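Local coordinates for protein peptidyl-prolyl cis-trans isomerase (PDB 5XB0) that probably catalyses the cis-trans isomerisation of peptide bonds preceding proline in proteins, through the FKBP-type domain held in this chain, at residues K45-V57 and D67-S79. Sequence-based numbering, arbitrary orientation.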
loop_
_atom_site.group_PDB
_atom_site.type_symbol
_atom_site.label_atom_id
_atom_site.label_comp_id
_atom_site.label_asym_id
_atom_site.label_seq_id
_atom_site.Cartn_x
_atom_site.Cartn_y
_atom_site.Cartn_z
ATOM N N LYS A 45 15.105 -7.894 5.286
ATOM C CA LYS A 45 14.061 -6.882 5.409
ATOM C C LYS A 45 14.724 -5.515 5.417
ATOM O O LYS A 45 15.851 -5.373 5.905
ATOM C CB LYS A 45 13.254 -7.065 6.700
ATOM C CG LYS A 45 12.468 -8.353 6.787
ATOM C CD LYS A 45 11.957 -8.569 8.200
ATOM C CE LYS A 45 11.120 -9.836 8.297
ATOM N NZ LYS A 45 10.820 -10.191 9.719
ATOM N N PRO A 46 14.022 -4.494 4.898
ATOM C CA PRO A 46 14.597 -3.144 4.887
ATOM C C PRO A 46 14.465 -2.431 6.221
ATOM O O PRO A 46 13.524 -2.695 6.970
ATOM C CB PRO A 46 13.769 -2.428 3.827
ATOM C CG PRO A 46 12.427 -3.067 3.935
ATOM C CD PRO A 46 12.697 -4.530 4.244
ATOM N N ASP A 47 15.410 -1.542 6.502
ATOM C CA ASP A 47 15.332 -0.664 7.660
ATOM C C ASP A 47 14.426 0.516 7.356
ATOM O O ASP A 47 14.211 0.865 6.189
ATOM C CB ASP A 47 16.718 -0.162 8.051
ATOM C CG ASP A 47 17.609 -1.260 8.607
ATOM O OD1 ASP A 47 17.087 -2.280 9.114
ATOM O OD2 ASP A 47 18.843 -1.087 8.558
ATOM N N ALA A 48 13.919 1.150 8.412
ATOM C CA ALA A 48 13.019 2.283 8.267
ATOM C C ALA A 48 13.649 3.407 7.446
ATOM O O ALA A 48 12.949 4.135 6.743
ATOM C CB ALA A 48 12.599 2.806 9.646
ATOM N N ASN A 49 14.965 3.553 7.538
ATOM C CA ASN A 49 15.658 4.584 6.776
ATOM C C ASN A 49 16.463 4.011 5.619
ATOM O O ASN A 49 17.416 4.633 5.146
ATOM C CB ASN A 49 16.576 5.391 7.686
ATOM C CG ASN A 49 17.710 4.558 8.253
ATOM O OD1 ASN A 49 17.649 3.325 8.277
ATOM N ND2 ASN A 49 18.754 5.229 8.714
ATOM N N GLY A 50 16.076 2.823 5.165
ATOM C CA GLY A 50 16.754 2.192 4.054
ATOM C C GLY A 50 16.023 2.362 2.737
ATOM O O GLY A 50 15.136 3.214 2.604
ATOM N N ARG A 51 16.418 1.546 1.763
ATOM C CA ARG A 51 15.825 1.555 0.436
ATOM C C ARG A 51 15.293 0.179 0.059
ATOM O O ARG A 51 15.825 -0.841 0.491
ATOM C CB ARG A 51 16.849 2.004 -0.612
ATOM C CG ARG A 51 17.452 3.376 -0.363
ATOM C CD ARG A 51 18.760 3.534 -1.115
ATOM N NE ARG A 51 18.569 3.800 -2.539
ATOM C CZ ARG A 51 19.105 3.076 -3.519
ATOM N NH1 ARG A 51 19.866 2.023 -3.241
ATOM N NH2 ARG A 51 18.881 3.408 -4.783
ATOM N N VAL A 52 14.241 0.177 -0.751
ATOM C CA VAL A 52 13.675 -1.038 -1.322
ATOM C C VAL A 52 13.726 -0.974 -2.834
ATOM O O VAL A 52 13.529 0.084 -3.431
ATOM C CB VAL A 52 12.213 -1.263 -0.868
ATOM C CG1 VAL A 52 12.168 -1.478 0.629
ATOM C CG2 VAL A 52 11.295 -0.087 -1.260
ATOM N N GLU A 53 14.028 -2.103 -3.456
ATOM C CA GLU A 53 13.924 -2.212 -4.905
ATOM C C GLU A 53 12.719 -3.089 -5.167
ATOM O O GLU A 53 12.681 -4.240 -4.726
ATOM C CB GLU A 53 15.189 -2.803 -5.527
ATOM C CG GLU A 53 15.201 -2.719 -7.056
ATOM C CD GLU A 53 16.360 -3.474 -7.692
ATOM O OE1 GLU A 53 16.854 -4.452 -7.094
ATOM O OE2 GLU A 53 16.789 -3.082 -8.802
ATOM N N VAL A 54 11.724 -2.550 -5.870
ATOM C CA VAL A 54 10.447 -3.231 -5.999
ATOM C C VAL A 54 9.913 -3.258 -7.426
ATOM O O VAL A 54 10.263 -2.422 -8.251
ATOM C CB VAL A 54 9.367 -2.572 -5.105
ATOM C CG1 VAL A 54 9.711 -2.773 -3.622
ATOM C CG2 VAL A 54 9.205 -1.080 -5.458
ATOM N N ARG A 55 9.074 -4.250 -7.702
ATOM C CA ARG A 55 8.077 -4.142 -8.753
ATOM C C ARG A 55 6.756 -3.924 -8.054
ATOM O O ARG A 55 6.531 -4.478 -6.973
ATOM C CB ARG A 55 8.004 -5.405 -9.607
ATOM C CG ARG A 55 9.237 -5.732 -10.381
ATOM C CD ARG A 55 8.953 -6.895 -11.317
ATOM N NE ARG A 55 10.061 -7.091 -12.234
ATOM C CZ ARG A 55 11.093 -7.880 -11.976
ATOM N NH1 ARG A 55 11.141 -8.556 -10.837
ATOM N NH2 ARG A 55 12.067 -8.002 -12.862
ATOM N N TYR A 56 5.864 -3.145 -8.656
ATOM C CA TYR A 56 4.590 -2.893 -8.001
ATOM C C TYR A 56 3.488 -2.541 -8.987
ATOM O O TYR A 56 3.734 -2.049 -10.082
ATOM C CB TYR A 56 4.718 -1.775 -6.958
ATOM C CG TYR A 56 4.958 -0.403 -7.545
ATOM C CD1 TYR A 56 6.242 0.008 -7.886
ATOM C CD2 TYR A 56 3.905 0.482 -7.767
ATOM C CE1 TYR A 56 6.477 1.266 -8.449
ATOM C CE2 TYR A 56 4.130 1.744 -8.334
ATOM C CZ TYR A 56 5.421 2.132 -8.654
ATOM O OH TYR A 56 5.659 3.372 -9.211
ATOM N N VAL A 57 2.264 -2.799 -8.556
ATOM C CA VAL A 57 1.082 -2.299 -9.238
ATOM C C VAL A 57 0.210 -1.666 -8.169
ATOM O O VAL A 57 -0.098 -2.300 -7.168
ATOM C CB VAL A 57 0.312 -3.405 -9.972
ATOM C CG1 VAL A 57 -0.920 -2.803 -10.657
ATOM C CG2 VAL A 57 1.198 -4.064 -11.012
ATOM N N ASP A 67 -0.778 3.688 -10.830
ATOM C CA ASP A 67 0.667 3.724 -11.054
ATOM C C ASP A 67 1.197 2.296 -11.005
ATOM O O ASP A 67 0.650 1.458 -10.283
ATOM C CB ASP A 67 1.373 4.596 -10.011
ATOM C CG ASP A 67 2.851 4.840 -10.336
ATOM O OD1 ASP A 67 3.218 4.818 -11.526
ATOM O OD2 ASP A 67 3.648 5.059 -9.392
ATOM N N GLN A 68 2.252 2.024 -11.766
ATOM C CA GLN A 68 2.923 0.726 -11.699
ATOM C C GLN A 68 4.356 0.848 -12.190
ATOM O O GLN A 68 4.700 1.783 -12.911
ATOM C CB GLN A 68 2.159 -0.321 -12.518
ATOM C CG GLN A 68 2.172 -0.081 -14.015
ATOM C CD GLN A 68 1.251 -1.024 -14.760
ATOM O OE1 GLN A 68 0.414 -0.594 -15.545
ATOM N NE2 GLN A 68 1.418 -2.318 -14.532
ATOM N N SER A 69 5.200 -0.088 -11.769
ATOM C CA SER A 69 6.588 -0.112 -12.199
ATOM C C SER A 69 6.724 -0.608 -13.637
ATOM O O SER A 69 5.878 -1.357 -14.128
ATOM C CB SER A 69 7.402 -0.999 -11.253
ATOM O OG SER A 69 6.864 -2.314 -11.232
ATOM N N THR A 70 7.800 -0.189 -14.298
ATOM C CA THR A 70 8.119 -0.654 -15.649
ATOM C C THR A 70 9.384 -1.498 -15.670
ATOM O O THR A 70 9.754 -2.081 -16.703
ATOM C CB THR A 70 8.307 0.519 -16.605
ATOM O OG1 THR A 70 9.229 1.459 -16.029
ATOM C CG2 THR A 70 6.980 1.202 -16.871
ATOM N N GLN A 71 10.051 -1.518 -14.523
ATOM C CA GLN A 71 11.283 -2.253 -14.272
ATOM C C GLN A 71 11.432 -2.224 -12.760
ATOM O O GLN A 71 10.759 -1.425 -12.111
ATOM C CB GLN A 71 12.478 -1.596 -14.955
ATOM C CG GLN A 71 12.727 -0.178 -14.442
ATOM C CD GLN A 71 14.062 0.386 -14.867
ATOM O OE1 GLN A 71 14.938 -0.342 -15.335
ATOM N NE2 GLN A 71 14.226 1.696 -14.706
ATOM N N PRO A 72 12.296 -3.076 -12.182
ATOM C CA PRO A 72 12.514 -2.940 -10.738
ATOM C C PRO A 72 13.015 -1.540 -10.405
ATOM O O PRO A 72 13.859 -1.005 -11.129
ATOM C CB PRO A 72 13.580 -3.994 -10.435
ATOM C CG PRO A 72 13.409 -5.007 -11.499
ATOM C CD PRO A 72 13.028 -4.231 -12.739
ATOM N N GLN A 73 12.462 -0.953 -9.352
ATOM C CA GLN A 73 12.664 0.459 -9.066
ATOM C C GLN A 73 13.044 0.670 -7.606
ATOM O O GLN A 73 12.402 0.106 -6.726
ATOM C CB GLN A 73 11.383 1.227 -9.400
ATOM C CG GLN A 73 11.495 2.712 -9.289
ATOM C CD GLN A 73 10.341 3.427 -9.959
ATOM O OE1 GLN A 73 9.397 2.797 -10.459
ATOM N NE2 GLN A 73 10.409 4.755 -9.977
ATOM N N TRP A 74 14.069 1.492 -7.361
ATOM C CA TRP A 74 14.504 1.843 -6.004
ATOM C C TRP A 74 13.722 3.011 -5.411
ATOM O O TRP A 74 13.506 4.032 -6.083
ATOM C CB TRP A 74 15.995 2.200 -5.986
ATOM C CG TRP A 74 16.917 1.032 -6.138
ATOM C CD1 TRP A 74 17.560 0.634 -7.273
ATOM C CD2 TRP A 74 17.308 0.111 -5.111
ATOM N NE1 TRP A 74 18.325 -0.477 -7.018
ATOM C CE2 TRP A 74 18.195 -0.813 -5.695
ATOM C CE3 TRP A 74 16.992 -0.022 -3.757
ATOM C CZ2 TRP A 74 18.757 -1.870 -4.977
ATOM C CZ3 TRP A 74 17.570 -1.064 -3.038
ATOM C CH2 TRP A 74 18.435 -1.974 -3.653
ATOM N N PHE A 75 13.322 2.857 -4.147
ATOM C CA PHE A 75 12.669 3.924 -3.372
ATOM C C PHE A 75 13.272 4.017 -1.975
ATOM O O PHE A 75 13.604 3.002 -1.373
ATOM C CB PHE A 75 11.169 3.669 -3.230
ATOM C CG PHE A 75 10.418 3.691 -4.515
ATOM C CD1 PHE A 75 10.145 4.894 -5.153
ATOM C CD2 PHE A 75 9.963 2.516 -5.085
ATOM C CE1 PHE A 75 9.435 4.914 -6.338
ATOM C CE2 PHE A 75 9.252 2.533 -6.271
ATOM C CZ PHE A 75 8.989 3.736 -6.898
ATOM N N ARG A 76 13.389 5.232 -1.448
ATOM C CA ARG A 76 13.711 5.416 -0.034
ATOM C C ARG A 76 12.458 5.229 0.803
ATOM O O ARG A 76 11.434 5.868 0.540
ATOM C CB ARG A 76 14.301 6.808 0.218
ATOM C CG ARG A 76 15.698 6.970 -0.305
ATOM C CD ARG A 76 16.223 8.368 -0.080
ATOM N NE ARG A 76 16.207 8.738 1.331
ATOM C CZ ARG A 76 17.106 9.537 1.896
ATOM N NH1 ARG A 76 18.099 10.037 1.169
ATOM N NH2 ARG A 76 17.020 9.829 3.186
ATOM N N LEU A 77 12.525 4.358 1.804
ATOM C CA LEU A 77 11.365 4.146 2.673
ATOM C C LEU A 77 10.956 5.407 3.435
ATOM O O LEU A 77 9.784 5.565 3.782
ATOM C CB LEU A 77 11.633 3.014 3.667
ATOM C CG LEU A 77 11.397 1.605 3.134
ATOM C CD1 LEU A 77 11.335 0.629 4.291
ATOM C CD2 LEU A 77 10.122 1.525 2.295
ATOM N N ASP A 78 11.899 6.308 3.699
ATOM C CA ASP A 78 11.551 7.521 4.430
ATOM C C ASP A 78 10.913 8.578 3.529
ATOM O O ASP A 78 10.602 9.687 3.982
ATOM C CB ASP A 78 12.776 8.109 5.167
ATOM C CG ASP A 78 13.898 8.582 4.236
ATOM O OD1 ASP A 78 13.711 8.718 3.004
ATOM O OD2 ASP A 78 15.003 8.835 4.772
ATOM N N SER A 79 10.703 8.242 2.258
ATOM C CA SER A 79 10.273 9.246 1.298
ATOM C C SER A 79 9.080 8.812 0.461
ATOM O O SER A 79 8.749 9.455 -0.539
ATOM C CB SER A 79 11.433 9.616 0.374
ATOM O OG SER A 79 12.463 10.244 1.104
HETATM O O HOH W 1 17.610 7.053 3.665
HETATM O O HOH W 2 14.812 5.633 3.679
HETATM O O HOH W 3 16.556 -0.956 -10.491
HETATM O O HOH W 4 19.900 -2.386 -8.736
HETATM O O HOH W 5 4.072 -3.212 -13.060
#
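Strand 51-57 of the FKBP-type domain pairs antiparallel with 67-79 in two ladders, their registers offset by two residues, with the loop 69-72 between them. In one, Val52 and Val54 exchange paired backbone hydrogen bonds with Phe75 and Gln73, and beyond the ladder Leu77 N donates to Gly50 O. In the other, Val57 faces Gln68, and Ser69 grips Tyr56 twice: its N donates to Tyr56 O, while Tyr56 N reaches Ser69 OG at 2.9 Å.

On one face of the sheet the Trp74 indole is sandwiched. Arg51, bent at chi3 (78°), lays its guanidinium flat on one side, planes 13° apart, and Ser132 takes its NH1. Glu53 CB sits over the six-membered ring from the opposite side, 3.5 Å from its centroid, and a water links Glu53 OE2 to Trp74 NE1.

Val52, Val54 and Phe75 line the other face, where Val54 CG2 meets the Phe75 ring edge at CD2 (3.7 Å). The Tyr56 ring reaches Phe75, its CE1 meeting Phe75 CE2 (3.7 Å). Tyr56, also edge-to-face with Trp84, belongs to an aromatic cluster consistent with the FKBP proline pocket. Its OH donates to Asp67 OD2 at 2.6 Å, arriving from above the carboxylate plane.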